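Long-range contact in DING protein (Unidentified prokaryotic organism, PDB 3W9W), which binds inorganic phosphate as a secreted member of the PstS family and forms a heterooligomer with the human enzyme PON1: residues N103-S108 / A121-I126. The protein carries 1 engineered substitution. Numbering follows the deposited sequence.
Sequences NAVDLS and ADWSGI
Leu107 and Ile126 make the tightest apolar contact between 103-108 and 121-126, and no hydrogen bond links the two segments. Leu107 CD2 lodges against both branches of Ile126, 3.6 Å from the tip Ile126 CD1 and 3.8 Å from the methyl Ile126 CG2. In Ile126, CG2 is opposite the backbone N and CG1 beside it (chi1 -53°); chi2 of -55° turns CD1, and CD1 and CG2 meet Leu107 CD2 from the same side. Val105 adds a looser contact: its CG1 meets the indole of Trp123 at the ring edge, close to the ring plane, 4.1 Å from Trp123 CZ3.

Within 121-126, polar bonds shape the chain. Asp122 OD2 accepts Ser124 N at 3.0 Å, an Asx turn, and also Ser124 OG at 2.8 Å, the hydroxyl approaching from above the carboxylate plane; Gly133 N is a further partner. This turn opens the 3-10 segment 123-125, closed by Gly125 N to Asp122 O and Ile126 N to Trp123 O, while Trp123 NE1 is held by Gly206 O.

In this periplasmic-binding-protein (PBP) superfamily domain, the contact packs the loop after helix 109-117 against the strand before it. Ser108 caps that helix through Glu111 N; Leu107 rests on its Leu112, Ile126 on its Val115. Strand 106-107 is outermost in a small mixed sheet, parallel to central strand 231-237.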
loop_
_atom_site.group_PDB
_atom_site.type_symbol
_atom_site.label_atom_id
_atom_site.label_comp_id
_atom_site.label_asym_id
_atom_site.label_seq_id
_atom_site.Cartn_x
_atom_site.Cartn_y
_atom_site.Cartn_z
ATOM N N ASN A 103 -11.424 26.104 9.280
ATOM C CA ASN A 103 -10.074 26.230 8.734
ATOM C C ASN A 103 -9.558 24.927 8.134
ATOM O O ASN A 103 -9.878 23.833 8.614
ATOM C CB ASN A 103 -9.081 26.680 9.816
ATOM C CG ASN A 103 -9.335 28.098 10.302
ATOM O OD1 ASN A 103 -10.346 28.715 9.968
ATOM N ND2 ASN A 103 -8.408 28.618 11.096
ATOM N N ALA A 104 -8.748 25.053 7.091
ATOM C CA ALA A 104 -8.048 23.902 6.537
ATOM C C ALA A 104 -7.057 23.367 7.560
ATOM O O ALA A 104 -6.334 24.136 8.201
ATOM C CB ALA A 104 -7.319 24.290 5.269
ATOM N N VAL A 105 -7.035 22.049 7.726
ATOM C CA VAL A 105 -5.967 21.410 8.474
ATOM C C VAL A 105 -4.858 21.063 7.491
ATOM O O VAL A 105 -5.056 20.274 6.563
ATOM C CB VAL A 105 -6.455 20.159 9.224
ATOM C CG1 VAL A 105 -5.281 19.412 9.841
ATOM C CG2 VAL A 105 -7.452 20.559 10.292
ATOM N N ASP A 106 -3.700 21.684 7.681
ATOM C CA ASP A 106 -2.565 21.500 6.794
ATOM C C ASP A 106 -1.372 21.195 7.682
ATOM O O ASP A 106 -0.818 22.088 8.327
ATOM C CB ASP A 106 -2.342 22.790 6.001
ATOM C CG ASP A 106 -1.244 22.672 4.967
ATOM O OD1 ASP A 106 -0.574 21.614 4.892
ATOM O OD2 ASP A 106 -1.041 23.670 4.233
ATOM N N LEU A 107 -0.993 19.923 7.743
ATOM C CA LEU A 107 0.095 19.497 8.604
ATOM C C LEU A 107 1.452 19.752 7.967
ATOM O O LEU A 107 1.697 19.364 6.822
ATOM C CB LEU A 107 -0.049 18.005 8.915
ATOM C CG LEU A 107 -1.283 17.613 9.726
ATOM C CD1 LEU A 107 -1.527 16.105 9.697
ATOM C CD2 LEU A 107 -1.130 18.095 11.161
ATOM N N SER A 108 2.345 20.411 8.697
ATOM C CA SER A 108 3.744 20.322 8.324
ATOM C C SER A 108 4.191 18.899 8.630
ATOM O O SER A 108 3.570 18.194 9.440
ATOM C CB SER A 108 4.592 21.321 9.109
ATOM O OG SER A 108 4.598 21.011 10.488
ATOM N N ALA A 121 -0.205 16.568 21.545
ATOM C CA ALA A 121 -1.356 15.862 22.096
ATOM C C ALA A 121 -2.648 16.658 21.972
ATOM O O ALA A 121 -3.721 16.149 22.283
ATOM C CB ALA A 121 -1.101 15.504 23.556
ATOM N N ASP A 122 -2.537 17.906 21.524
ATOM C CA ASP A 122 -3.689 18.794 21.422
ATOM C C ASP A 122 -3.728 19.458 20.052
ATOM O O ASP A 122 -2.689 19.834 19.503
ATOM C CB ASP A 122 -3.641 19.860 22.524
ATOM C CG ASP A 122 -4.973 20.556 22.726
ATOM O OD1 ASP A 122 -5.739 20.135 23.619
ATOM O OD2 ASP A 122 -5.260 21.520 21.993
ATOM N N TRP A 123 -4.935 19.599 19.506
ATOM C CA TRP A 123 -5.133 20.193 18.187
ATOM C C TRP A 123 -4.612 21.622 18.080
ATOM O O TRP A 123 -4.322 22.107 16.983
ATOM C CB TRP A 123 -6.613 20.141 17.793
ATOM C CG TRP A 123 -7.041 18.790 17.281
ATOM C CD1 TRP A 123 -7.619 17.779 17.996
ATOM C CD2 TRP A 123 -6.908 18.309 15.937
ATOM N NE1 TRP A 123 -7.855 16.698 17.173
ATOM C CE2 TRP A 123 -7.429 16.999 15.906
ATOM C CE3 TRP A 123 -6.405 18.858 14.756
ATOM C CZ2 TRP A 123 -7.459 16.233 14.737
ATOM C CZ3 TRP A 123 -6.429 18.094 13.597
ATOM C CH2 TRP A 123 -6.953 16.798 13.601
ATOM N N SER A 124 -4.481 22.299 19.217
ATOM C CA SER A 124 -3.964 23.668 19.218
ATOM C C SER A 124 -2.499 23.739 18.762
ATOM O O SER A 124 -2.005 24.817 18.406
ATOM C CB SER A 124 -4.117 24.295 20.601
ATOM O OG SER A 124 -3.420 23.539 21.573
ATOM N N GLY A 125 -1.820 22.591 18.771
ATOM C CA GLY A 125 -0.439 22.497 18.320
ATOM C C GLY A 125 -0.289 22.404 16.810
ATOM O O GLY A 125 0.829 22.306 16.294
ATOM N N ILE A 126 -1.409 22.429 16.094
ATOM C CA ILE A 126 -1.371 22.435 14.636
ATOM C C ILE A 126 -1.626 23.857 14.151
ATOM O O ILE A 126 -2.755 24.353 14.230
ATOM C CB ILE A 126 -2.429 21.487 14.029
ATOM C CG1 ILE A 126 -2.307 20.082 14.625
ATOM C CG2 ILE A 126 -2.323 21.470 12.508
ATOM C CD1 ILE A 126 -0.933 19.481 14.487
#